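Local coordinates for protein inositol 2-dehydrogenase (Sinorhizobium meliloti, PDB 4HKT) that oxidises myo-inositol to 2-keto-myo-inositol (scyllo-inosose) with NAD+ as electron acceptor, the first step of myo-inositol degradation, at residues R82-G87 with K108-T113; K88-E93 with A115-G120; M130-A135 with G247-E252; M146-S151 with R239-G244. One frame throughout, in Å; residues are numbered along the deposited sequence.

Contact 1 (R82-G87 with K108-T113); sequences RFARAG and KVVSDT. With EDO (1,2-ethanediol), chain T.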
loop_
_atom_site.group_PDB
_atom_site.type_symbol
_atom_site.label_atom_id
_atom_site.label_comp_id
_atom_site.label_asym_id
_atom_site.label_seq_id
_atom_site.Cartn_x
_atom_site.Cartn_y
_atom_site.Cartn_z
ATOM N N ARG B 82 44.597 15.125 -13.626
ATOM C CA ARG B 82 45.827 14.508 -13.146
ATOM C C ARG B 82 45.774 12.960 -13.254
ATOM O O ARG B 82 46.727 12.312 -13.736
ATOM C CB ARG B 82 46.078 14.887 -11.701
ATOM C CG ARG B 82 46.639 16.280 -11.457
ATOM C CD ARG B 82 46.574 16.620 -9.978
ATOM N NE ARG B 82 47.559 15.849 -9.250
ATOM C CZ ARG B 82 47.807 15.925 -7.947
ATOM N NH1 ARG B 82 47.130 16.740 -7.160
ATOM N NH2 ARG B 82 48.759 15.146 -7.428
ATOM N N PHE B 83 44.664 12.364 -12.835
ATOM C CA PHE B 83 44.613 10.912 -12.843
ATOM C C PHE B 83 44.407 10.370 -14.244
ATOM O O PHE B 83 44.902 9.264 -14.568
ATOM C CB PHE B 83 43.649 10.379 -11.771
ATOM C CG PHE B 83 44.230 10.424 -10.400
ATOM C CD1 PHE B 83 44.918 9.328 -9.896
ATOM C CD2 PHE B 83 44.176 11.568 -9.635
ATOM C CE1 PHE B 83 45.500 9.372 -8.637
ATOM C CE2 PHE B 83 44.727 11.608 -8.370
ATOM C CZ PHE B 83 45.402 10.504 -7.872
ATOM N N ALA B 84 43.745 11.153 -15.098
ATOM C CA ALA B 84 43.617 10.842 -16.496
ATOM C C ALA B 84 45.006 10.768 -17.134
ATOM O O ALA B 84 45.354 9.778 -17.826
ATOM C CB ALA B 84 42.799 11.890 -17.235
ATOM N N ARG B 85 45.785 11.830 -16.936
ATOM C CA ARG B 85 47.156 11.842 -17.450
ATOM C C ARG B 85 48.042 10.760 -16.853
ATOM O O ARG B 85 48.941 10.264 -17.532
ATOM C CB ARG B 85 47.789 13.204 -17.235
ATOM C CG ARG B 85 47.268 14.201 -18.225
ATOM C CD ARG B 85 47.739 15.594 -17.871
ATOM N NE ARG B 85 47.414 16.503 -18.931
ATOM C CZ ARG B 85 46.703 17.607 -18.791
ATOM N NH1 ARG B 85 46.263 17.995 -17.608
ATOM N NH2 ARG B 85 46.444 18.320 -19.865
ATOM N N ALA B 86 47.792 10.374 -15.617
ATOM C CA ALA B 86 48.549 9.293 -15.004
ATOM C C ALA B 86 48.102 7.879 -15.403
ATOM O O ALA B 86 48.707 6.899 -14.958
ATOM C CB ALA B 86 48.519 9.419 -13.501
ATOM N N GLY B 87 47.039 7.775 -16.196
ATOM C CA GLY B 87 46.543 6.485 -16.674
ATOM C C GLY B 87 45.660 5.721 -15.704
ATOM O O GLY B 87 45.452 4.542 -15.895
ATOM N N LYS B 108 37.906 17.431 -22.262
ATOM C CA LYS B 108 38.846 17.414 -23.376
ATOM C C LYS B 108 40.128 16.650 -22.940
ATOM O O LYS B 108 40.611 15.810 -23.671
ATOM C CB LYS B 108 39.138 18.839 -23.861
ATOM C CG LYS B 108 39.798 18.916 -25.244
ATOM C CD LYS B 108 40.405 20.290 -25.522
ATOM C CE LYS B 108 41.061 20.381 -26.910
ATOM N NZ LYS B 108 41.829 19.150 -27.281
ATOM N N VAL B 109 40.627 16.869 -21.728
ATOM C CA VAL B 109 41.784 16.134 -21.268
ATOM C C VAL B 109 41.436 14.645 -21.171
ATOM O O VAL B 109 42.241 13.783 -21.577
ATOM C CB VAL B 109 42.303 16.654 -19.918
ATOM C CG1 VAL B 109 43.415 15.758 -19.394
ATOM C CG2 VAL B 109 42.746 18.120 -20.028
ATOM N N VAL B 110 40.257 14.335 -20.642
ATOM C CA VAL B 110 39.813 12.942 -20.515
ATOM C C VAL B 110 39.713 12.263 -21.891
ATOM O O VAL B 110 40.130 11.110 -22.039
ATOM C CB VAL B 110 38.453 12.867 -19.768
ATOM C CG1 VAL B 110 37.752 11.521 -20.002
ATOM C CG2 VAL B 110 38.657 13.135 -18.269
ATOM N N SER B 111 39.167 12.973 -22.874
ATOM C CA SER B 111 39.096 12.464 -24.238
ATOM C C SER B 111 40.496 12.300 -24.888
ATOM O O SER B 111 40.786 11.266 -25.492
ATOM C CB SER B 111 38.221 13.376 -25.092
ATOM O OG SER B 111 38.182 12.883 -26.407
ATOM N N ASP B 112 41.374 13.301 -24.733
ATOM C CA ASP B 112 42.726 13.224 -25.304
ATOM C C ASP B 112 43.568 12.068 -24.743
ATOM O O ASP B 112 44.373 11.496 -25.475
ATOM C CB ASP B 112 43.477 14.554 -25.147
ATOM C CG ASP B 112 42.950 15.641 -26.069
ATOM O OD1 ASP B 112 42.172 15.359 -26.992
ATOM O OD2 ASP B 112 43.299 16.810 -25.850
ATOM N N THR B 113 43.393 11.720 -23.470
ATOM C CA THR B 113 44.170 10.658 -22.837
ATOM C C THR B 113 43.477 9.303 -22.872
ATOM O O THR B 113 43.983 8.321 -22.302
ATOM C CB THR B 113 44.508 10.990 -21.371
ATOM O OG1 THR B 113 43.303 11.100 -20.589
ATOM C CG2 THR B 113 45.278 12.294 -21.297
HETATM C C1 EDO T . 48.032 16.447 -15.047
HETATM O O1 EDO T . 47.096 17.499 -14.888
HETATM C C2 EDO T . 48.943 16.351 -13.854
HETATM O O2 EDO T . 50.216 16.057 -14.336
#

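Contact 2 (K88-E93 with A115-G120); sequences KAIFCE and AKLMVG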
loop_
_atom_site.group_PDB
_atom_site.type_symbol
_atom_site.label_atom_id
_atom_site.label_comp_id
_atom_site.label_asym_id
_atom_site.label_seq_id
_atom_site.Cartn_x
_atom_site.Cartn_y
_atom_site.Cartn_z
ATOM N N LYS B 88 45.142 6.356 -14.659
ATOM C CA LYS B 88 44.214 5.674 -13.759
ATOM C C LYS B 88 42.811 5.783 -14.349
ATOM O O LYS B 88 42.518 6.761 -15.043
ATOM C CB LYS B 88 44.220 6.291 -12.361
ATOM C CG LYS B 88 45.249 5.724 -11.385
ATOM C CD LYS B 88 46.680 6.076 -11.727
ATOM C CE LYS B 88 47.596 5.623 -10.597
ATOM N NZ LYS B 88 49.034 5.581 -10.968
ATOM N N ALA B 89 41.963 4.772 -14.113
ATOM C CA ALA B 89 40.518 4.927 -14.347
ATOM C C ALA B 89 39.993 5.779 -13.193
ATOM O O ALA B 89 40.490 5.701 -12.077
ATOM C CB ALA B 89 39.815 3.566 -14.388
ATOM N N ILE B 90 38.955 6.571 -13.458
ATOM C CA ILE B 90 38.494 7.587 -12.508
ATOM C C ILE B 90 36.983 7.508 -12.285
ATOM O O ILE B 90 36.174 7.545 -13.217
ATOM C CB ILE B 90 38.803 8.995 -13.049
ATOM C CG1 ILE B 90 40.275 9.153 -13.390
ATOM C CG2 ILE B 90 38.406 10.067 -12.062
ATOM C CD1 ILE B 90 40.475 9.913 -14.681
ATOM N N PHE B 91 36.628 7.388 -11.040
ATOM C CA PHE B 91 35.265 7.567 -10.632
ATOM C C PHE B 91 35.255 8.861 -9.818
ATOM O O PHE B 91 35.960 8.958 -8.809
ATOM C CB PHE B 91 34.779 6.409 -9.767
ATOM C CG PHE B 91 33.421 6.634 -9.217
ATOM C CD1 PHE B 91 32.296 6.185 -9.903
ATOM C CD2 PHE B 91 33.253 7.354 -8.064
ATOM C CE1 PHE B 91 31.030 6.453 -9.423
ATOM C CE2 PHE B 91 31.997 7.635 -7.578
ATOM C CZ PHE B 91 30.878 7.185 -8.264
ATOM N N CYS B 92 34.438 9.830 -10.216
ATOM C CA CYS B 92 34.385 11.078 -9.489
ATOM C C CYS B 92 32.988 11.430 -8.979
ATOM O O CYS B 92 32.061 11.477 -9.755
ATOM C CB CYS B 92 34.915 12.215 -10.361
ATOM S SG CYS B 92 35.248 13.707 -9.403
ATOM N N GLU B 93 32.853 11.659 -7.679
ATOM C CA GLU B 93 31.603 12.186 -7.131
ATOM C C GLU B 93 31.199 13.514 -7.820
ATOM O O GLU B 93 32.049 14.294 -8.251
ATOM C CB GLU B 93 31.706 12.395 -5.635
ATOM C CG GLU B 93 31.356 11.161 -4.815
ATOM C CD GLU B 93 29.887 10.747 -4.961
ATOM O OE1 GLU B 93 29.020 11.633 -5.129
ATOM O OE2 GLU B 93 29.620 9.528 -4.966
ATOM N N ALA B 115 41.046 8.360 -21.176
ATOM C CA ALA B 115 40.741 8.001 -19.816
ATOM C C ALA B 115 39.292 7.530 -19.680
ATOM O O ALA B 115 38.408 7.931 -20.426
ATOM C CB ALA B 115 41.022 9.182 -18.882
ATOM N N LYS B 116 39.083 6.682 -18.703
ATOM C CA LYS B 116 37.782 6.201 -18.303
ATOM C C LYS B 116 37.338 7.042 -17.115
ATOM O O LYS B 116 38.058 7.144 -16.133
ATOM C CB LYS B 116 37.883 4.736 -17.871
ATOM C CG LYS B 116 38.295 3.777 -18.987
ATOM C CD LYS B 116 38.291 2.342 -18.455
ATOM C CE LYS B 116 38.687 1.335 -19.525
ATOM N NZ LYS B 116 40.083 1.588 -20.012
ATOM N N LEU B 117 36.180 7.683 -17.249
ATOM C CA LEU B 117 35.602 8.518 -16.195
ATOM C C LEU B 117 34.113 8.203 -16.069
ATOM O O LEU B 117 33.358 8.332 -17.032
ATOM C CB LEU B 117 35.785 10.022 -16.545
ATOM C CG LEU B 117 34.966 11.049 -15.744
ATOM C CD1 LEU B 117 35.494 11.068 -14.337
ATOM C CD2 LEU B 117 35.010 12.469 -16.315
HETATM N N MSE B 118 33.714 7.832 -14.876
HETATM C CA MSE B 118 32.328 7.724 -14.519
HETATM C C MSE B 118 32.102 8.764 -13.469
HETATM O O MSE B 118 32.940 8.947 -12.571
HETATM C CB MSE B 118 32.072 6.350 -13.898
HETATM C CG MSE B 118 30.623 6.202 -13.488
HETATM SE SE MSE B 118 30.288 4.380 -12.789
HETATM C CE MSE B 118 30.351 3.415 -14.472
ATOM N N VAL B 119 30.949 9.441 -13.538
ATOM C CA VAL B 119 30.616 10.434 -12.542
ATOM C C VAL B 119 29.604 9.831 -11.602
ATOM O O VAL B 119 28.874 8.932 -11.965
ATOM C CB VAL B 119 30.094 11.772 -13.180
ATOM C CG1 VAL B 119 31.113 12.346 -14.147
ATOM C CG2 VAL B 119 28.772 11.586 -13.892
ATOM N N GLY B 120 29.521 10.347 -10.405
ATOM C CA GLY B 120 28.696 9.741 -9.390
ATOM C C GLY B 120 27.215 10.125 -9.421
ATOM O O GLY B 120 26.748 10.870 -8.563
HETATM O O HOH W 1 41.555 5.625 -17.362
#

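Contact 3 (M130-A135 with G247-E252); sequences MAVRKA and GAVAAE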
loop_
_atom_site.group_PDB
_atom_site.type_symbol
_atom_site.label_atom_id
_atom_site.label_comp_id
_atom_site.label_asym_id
_atom_site.label_seq_id
_atom_site.Cartn_x
_atom_site.Cartn_y
_atom_site.Cartn_z
HETATM N N MSE B 130 16.297 1.518 -11.547
HETATM C CA MSE B 130 16.749 0.773 -12.752
HETATM C C MSE B 130 15.608 -0.004 -13.336
HETATM O O MSE B 130 15.438 -0.063 -14.564
HETATM C CB MSE B 130 17.892 -0.207 -12.442
HETATM C CG MSE B 130 19.241 0.461 -12.428
HETATM SE SE MSE B 130 20.676 -0.855 -12.009
HETATM C CE MSE B 130 20.543 -1.969 -13.637
ATOM N N ALA B 131 14.811 -0.607 -12.470
ATOM C CA ALA B 131 13.650 -1.379 -12.896
ATOM C C ALA B 131 12.564 -0.480 -13.523
ATOM O O ALA B 131 11.835 -0.901 -14.426
ATOM C CB ALA B 131 13.087 -2.186 -11.726
ATOM N N VAL B 132 12.478 0.780 -13.086
ATOM C CA VAL B 132 11.578 1.721 -13.757
ATOM C C VAL B 132 12.058 1.903 -15.178
ATOM O O VAL B 132 11.294 1.755 -16.129
ATOM C CB VAL B 132 11.486 3.060 -13.006
ATOM C CG1 VAL B 132 10.757 4.090 -13.867
ATOM C CG2 VAL B 132 10.818 2.915 -11.655
ATOM N N ARG B 133 13.346 2.199 -15.337
ATOM C CA ARG B 133 13.905 2.406 -16.653
ATOM C C ARG B 133 13.769 1.150 -17.586
ATOM O O ARG B 133 13.427 1.271 -18.774
ATOM C CB ARG B 133 15.356 2.823 -16.508
ATOM C CG ARG B 133 16.105 2.918 -17.809
ATOM C CD ARG B 133 15.686 4.159 -18.562
ATOM N NE ARG B 133 15.317 3.874 -19.930
ATOM C CZ ARG B 133 14.571 4.674 -20.708
ATOM N NH1 ARG B 133 14.139 5.865 -20.285
ATOM N NH2 ARG B 133 14.274 4.284 -21.940
ATOM N N LYS B 134 14.041 -0.020 -17.029
ATOM C CA LYS B 134 13.882 -1.298 -17.742
ATOM C C LYS B 134 12.429 -1.524 -18.213
ATOM O O LYS B 134 12.163 -1.990 -19.335
ATOM C CB LYS B 134 14.367 -2.450 -16.842
ATOM C CG LYS B 134 14.131 -3.840 -17.435
ATOM C CD LYS B 134 14.923 -4.950 -16.725
ATOM C CE LYS B 134 15.368 -6.025 -17.728
ATOM N NZ LYS B 134 14.196 -6.618 -18.442
ATOM N N ALA B 135 11.471 -1.182 -17.365
ATOM C CA ALA B 135 10.073 -1.276 -17.747
ATOM C C ALA B 135 9.785 -0.374 -18.923
ATOM O O ALA B 135 9.067 -0.781 -19.851
ATOM C CB ALA B 135 9.163 -0.963 -16.570
ATOM N N GLY B 247 0.621 3.315 -20.208
ATOM C CA GLY B 247 0.446 3.197 -18.792
ATOM C C GLY B 247 1.399 4.084 -18.017
ATOM O O GLY B 247 1.985 4.974 -18.596
ATOM N N ALA B 248 1.574 3.812 -16.732
ATOM C CA ALA B 248 2.498 4.565 -15.910
ATOM C C ALA B 248 3.328 3.607 -15.085
ATOM O O ALA B 248 2.904 2.487 -14.805
ATOM C CB ALA B 248 1.774 5.582 -15.000
ATOM N N VAL B 249 4.513 4.061 -14.703
ATOM C CA VAL B 249 5.405 3.306 -13.846
ATOM C C VAL B 249 6.023 4.250 -12.808
ATOM O O VAL B 249 6.372 5.407 -13.121
ATOM C CB VAL B 249 6.483 2.561 -14.643
ATOM C CG1 VAL B 249 7.305 3.494 -15.501
ATOM C CG2 VAL B 249 7.374 1.736 -13.714
ATOM N N ALA B 250 6.128 3.767 -11.585
ATOM C CA ALA B 250 6.634 4.570 -10.467
ATOM C C ALA B 250 7.476 3.688 -9.555
ATOM O O ALA B 250 7.270 2.470 -9.518
ATOM C CB ALA B 250 5.491 5.206 -9.702
ATOM N N ALA B 251 8.455 4.298 -8.875
ATOM C CA ALA B 251 9.152 3.643 -7.793
ATOM C C ALA B 251 8.761 4.374 -6.534
ATOM O O ALA B 251 8.889 5.600 -6.449
ATOM C CB ALA B 251 10.643 3.687 -7.969
ATOM N N GLU B 252 8.256 3.596 -5.584
ATOM C CA GLU B 252 7.881 4.090 -4.263
ATOM C C GLU B 252 9.122 4.361 -3.406
ATOM O O GLU B 252 10.237 3.896 -3.705
ATOM C CB GLU B 252 6.944 3.077 -3.556
ATOM C CG GLU B 252 7.684 1.829 -3.070
ATOM C CD GLU B 252 6.778 0.636 -2.748
ATOM O OE1 GLU B 252 5.856 0.327 -3.540
ATOM O OE2 GLU B 252 7.053 -0.044 -1.724
#

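Contact 4 (M146-S151 with R239-G244); sequences MVTITS and RIEVHG. With EDO (1,2-ethanediol), chain C.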
loop_
_atom_site.group_PDB
_atom_site.type_symbol
_atom_site.label_atom_id
_atom_site.label_comp_id
_atom_site.label_asym_id
_atom_site.label_seq_id
_atom_site.Cartn_x
_atom_site.Cartn_y
_atom_site.Cartn_z
HETATM N N MSE B 146 5.163 12.141 -19.605
HETATM C CA MSE B 146 5.280 13.118 -18.503
HETATM C C MSE B 146 5.950 12.436 -17.331
HETATM O O MSE B 146 5.534 11.367 -16.922
HETATM C CB MSE B 146 3.890 13.618 -18.111
HETATM C CG MSE B 146 3.189 14.230 -19.329
HETATM SE SE MSE B 146 1.477 15.025 -18.852
HETATM C CE MSE B 146 2.314 16.586 -18.009
ATOM N N VAL B 147 7.007 13.040 -16.817
ATOM C CA VAL B 147 7.818 12.500 -15.727
ATOM C C VAL B 147 7.603 13.394 -14.528
ATOM O O VAL B 147 7.524 14.619 -14.677
ATOM C CB VAL B 147 9.317 12.540 -16.106
ATOM C CG1 VAL B 147 10.218 12.214 -14.914
ATOM C CG2 VAL B 147 9.566 11.602 -17.263
ATOM N N THR B 148 7.488 12.806 -13.345
ATOM C CA THR B 148 7.417 13.563 -12.109
ATOM C C THR B 148 8.449 12.991 -11.116
ATOM O O THR B 148 8.542 11.750 -10.890
ATOM C CB THR B 148 6.011 13.547 -11.463
ATOM O OG1 THR B 148 5.013 13.797 -12.454
ATOM C CG2 THR B 148 5.881 14.645 -10.385
ATOM N N ILE B 149 9.245 13.892 -10.586
ATOM C CA ILE B 149 10.398 13.557 -9.725
ATOM C C ILE B 149 10.261 14.421 -8.498
ATOM O O ILE B 149 10.179 15.641 -8.610
ATOM C CB ILE B 149 11.738 13.846 -10.416
ATOM C CG1 ILE B 149 11.943 12.962 -11.620
ATOM C CG2 ILE B 149 12.946 13.667 -9.472
ATOM C CD1 ILE B 149 13.064 13.435 -12.512
ATOM N N THR B 150 10.242 13.784 -7.331
ATOM C CA THR B 150 10.191 14.461 -6.070
ATOM C C THR B 150 11.354 14.028 -5.208
ATOM O O THR B 150 11.512 12.819 -4.922
ATOM C CB THR B 150 8.912 14.130 -5.338
ATOM O OG1 THR B 150 7.809 14.494 -6.179
ATOM C CG2 THR B 150 8.835 14.910 -4.005
ATOM N N SER B 151 12.146 15.001 -4.777
ATOM C CA SER B 151 13.309 14.733 -3.929
ATOM C C SER B 151 13.278 15.701 -2.764
ATOM O O SER B 151 13.086 16.889 -2.970
ATOM C CB SER B 151 14.624 14.843 -4.709
ATOM O OG SER B 151 14.701 13.832 -5.725
ATOM N N ARG B 239 11.249 9.918 -4.977
ATOM C CA ARG B 239 10.252 9.290 -5.846
ATOM C C ARG B 239 10.416 9.662 -7.292
ATOM O O ARG B 239 10.829 10.765 -7.615
ATOM C CB ARG B 239 8.870 9.680 -5.404
ATOM C CG ARG B 239 8.416 8.910 -4.184
ATOM C CD ARG B 239 7.092 9.497 -3.753
ATOM N NE ARG B 239 7.255 10.724 -2.995
ATOM C CZ ARG B 239 6.359 11.716 -2.945
ATOM N NH1 ARG B 239 5.257 11.671 -3.668
ATOM N NH2 ARG B 239 6.577 12.776 -2.174
ATOM N N ILE B 240 10.099 8.719 -8.168
ATOM C CA ILE B 240 10.040 8.997 -9.587
ATOM C C ILE B 240 8.776 8.333 -10.126
ATOM O O ILE B 240 8.309 7.283 -9.631
ATOM C CB ILE B 240 11.267 8.512 -10.365
ATOM C CG1 ILE B 240 11.427 6.973 -10.231
ATOM C CG2 ILE B 240 12.528 9.219 -9.884
ATOM C CD1 ILE B 240 12.443 6.391 -11.195
ATOM N N GLU B 241 8.244 8.965 -11.142
ATOM C CA GLU B 241 7.036 8.498 -11.804
ATOM C C GLU B 241 7.094 8.870 -13.262
ATOM O O GLU B 241 7.535 9.995 -13.613
ATOM C CB GLU B 241 5.805 9.098 -11.128
ATOM C CG GLU B 241 4.526 8.592 -11.795
ATOM C CD GLU B 241 3.243 9.240 -11.302
ATOM O OE1 GLU B 241 3.284 10.160 -10.470
ATOM O OE2 GLU B 241 2.170 8.784 -11.769
ATOM N N VAL B 242 6.649 7.954 -14.134
ATOM C CA VAL B 242 6.674 8.182 -15.557
ATOM C C VAL B 242 5.335 7.742 -16.181
ATOM O O VAL B 242 4.947 6.551 -16.106
ATOM C CB VAL B 242 7.823 7.436 -16.244
ATOM C CG1 VAL B 242 7.849 7.803 -17.719
ATOM C CG2 VAL B 242 9.152 7.756 -15.587
ATOM N N HIS B 243 4.627 8.717 -16.723
ATOM C CA HIS B 243 3.365 8.480 -17.396
ATOM C C HIS B 243 3.694 8.373 -18.872
ATOM O O HIS B 243 4.414 9.205 -19.390
ATOM C CB HIS B 243 2.400 9.615 -17.136
ATOM C CG HIS B 243 1.100 9.498 -17.870
ATOM N ND1 HIS B 243 0.195 8.489 -17.630
ATOM C CD2 HIS B 243 0.546 10.278 -18.828
ATOM C CE1 HIS B 243 -0.848 8.640 -18.416
ATOM N NE2 HIS B 243 -0.672 9.732 -19.137
ATOM N N GLY B 244 3.184 7.315 -19.503
ATOM C CA GLY B 244 3.386 7.033 -20.933
ATOM C C GLY B 244 2.078 6.712 -21.630
ATOM O O GLY B 244 1.003 6.716 -20.989
HETATM C C1 EDO C . 1.945 3.504 -10.635
HETATM O O1 EDO C . 1.632 3.779 -9.261
HETATM C C2 EDO C . 2.219 4.812 -11.382
HETATM O O2 EDO C . 1.018 5.579 -11.551
HETATM O O HOH W 2 2.630 12.938 -10.716
HETATM O O HOH W 3 13.738 11.205 -6.645
#

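Contact 1 (R82-G87 with K108-T113)
Ala84 CB points at the helix across from it and meets Thr113 OG1 at 3.5 Å. This is the close-packed part of the contact. The methyl group also touches the valines a turn back, with Val110 CG2 4.4 Å from Ala84 CB. Thr113 OG1 sits between its own backbone N and carbonyl carbon (chi1 63°). From there it bonds back to Val109 O at 3.0 Å. The backbone N of Thr113 grips the same oxygen from the opposite face of its plane. A valine in place of Thr113 would probably leave Val109 O with one bond fewer and the side chain freer to turn. The outer side is looser and exposed. There Arg85, extended from CG to NE, crosses Val109 at about a right angle. Val109 CG1 lies over the centre of one guanidinium face, 3.8 Å above its plane. At the edge of that group, Arg85 NH1 donates to O1 of an ethanediol, probably from the crystallisation liquor, at 2.9 Å, though the molecule's placing is doubtful. The contact joins the C-terminal ends of helices 76-85 and 100-112 in the Rossmann domain. Ala84 also packs on Ile90 of strand 89-93, and Phe83 packs on helix 55-60.

Contact 2 (K88-E93 with A115-G120)
Strands 89-93 and 117-120 pair in parallel at one side of the Rossmann sheet, where Ile90 lies beside Leu117 and Phe91 beside Met118. Four backbone bonds hold the pair. Ile90 N gives to Lys116 O, and Met118 N to Ile90 O at 3.0 Å. Cys92 N gives to Met118 O at 2.9 Å, a fairly straight bond (164° at the hydrogen). Gly120 N reaches Cys92 O by a more bent one (131°). Before the strands, a water bridges Lys88 O and Lys116 N. On one face, Phe91 CG stands anti to the backbone N (chi1 174°), which brings the ring close to strand 117-120. Met118 is a selenomethionine. Its SE lies in the ring plane, at the edge, 4.0 Å from Phe91 CD1, a Met-aromatic contact. Further along the ring, Phe91 CZ comes to 3.5 Å from Gly120 CA, where a side chain would be tight. On the other face, Ile90 CG2 meets Leu117 CD1 at 3.8 Å, and Cys92 CB touches the same methyl. Glu93 OE2 bonds to His18. With helix 100-112 between them, the strands form a beta-alpha-beta unit of the NAD-binding Rossmann fold.

Contact 3 (M130-A135 with G247-E252)
A helix packs along edge strand 248-251 on one face of the mixed sheet of the C-terminal domain, and Val132 makes most of the contact. The axes of helix segment 130-135 and strand 248-251 run nearly antiparallel (168°) and come within 8.2 Å. No hydrogen bond crosses between them. The contact is made by methyl groups. Val132 points at the strand and its two branches part along it. CG1, anti to the backbone N (chi1 169°), goes to Val249, and Val132 CG1 comes to 3.9 Å from Val249 CG1. The other branch reaches two residues further along the strand, with Val132 CG2 at 3.8 Å from Ala251 CB. The two valines meet at a slant. The other branch of Val249 meets the next helical turn, where Val249 CG2 and Ala135 CB are 4.3 Å apart. Val249 and Ala251 therefore face the helix, while the CB of Ala250, between them, points away. An alanine in place of Val132 would probably open a gap under the helix, leaving Val249 CG1 and Ala251 CB without their methyl partners. Around the contact, Val132 packs on Ile240 of the neighbouring strand 237-244, and Val249 on Val242 of the same strand. Strand 248-251 is outermost within its own chain. It pairs in an antiparallel ladder with a strand of the second subunit, so the sheet continues across the interface. Ile259 and Ile261 of that subunit pack on Val132 and Val249, alongside helix 127-137.

Contact 4 (M146-S151 with R239-G244)
The Arg239 guanidinium has Thr150 over one face, with CB 4.1 Å above the plane and offset toward the rim. The two side chains lie side by side and point the same way, bringing Thr150 CG2 to 3.6 Å from Arg239 NH2. Arg239 NH2 also makes salt bridges to Asp237 and to Glu241 of the third subunit. The Glu241 chain is fully extended (chi1 -179°, CG anti to the backbone N). A water links its OE1 to Thr148 OG1, lying 2.9 Å from Glu241 OE1. Glu241 OE2 pairs with Arg152 and Arg239 of the third subunit. His243 NE2 bonds to Ser229 of that subunit. The backbones form an antiparallel ladder. Met146 (a selenomethionine) with His243, Thr148 with Glu241 and Thr150 with Arg239 are hydrogen-bonded pairs. Arg239 N to Thr150 O, at 2.9 Å, is nearly straight (173°), whereas Glu241 N to Thr148 O is bent (132°). The paired residues on the opposite face are aliphatic. Val147 CG2 meets Val242 CG1 at 4.2 Å, and Ile149 lies against Ile240 in a non-hydrogen-bonded pair, beneath helices 127-137 and 168-184. The chemistry thus splits by face. The face with Val147, Ile149, Ile240 and Val242 is buried under helices of its own chain. The face with Arg239, Glu241 and His243 carries charges and polar groups, several of them matched by residues of the third subunit.

Contacts 1 and 2 belong to the Rossmann domain, with centres 10 Å apart. The chain passes directly from one to the other: Phe83 O and Lys88 N, 2.9 Å apart, probably bond, and Ala84 CB packs on Ala115 CB. Contacts 3 and 4 share the C-terminal sheet, with centres 9 Å apart. Strands 237-244 and 248-251 are neighbours there, and Val242 N lies 2.8 Å from Val249 O. The two pairs are well separated. Contact 2 comes nearest to contact 3, with nearest atoms about 11 Å apart, and helix 127-137 follows strand 117-120 in the chain. Glu93 lies near, without touching, a glycine-rich turn that probably serves NAD binding; no NAD is bound here.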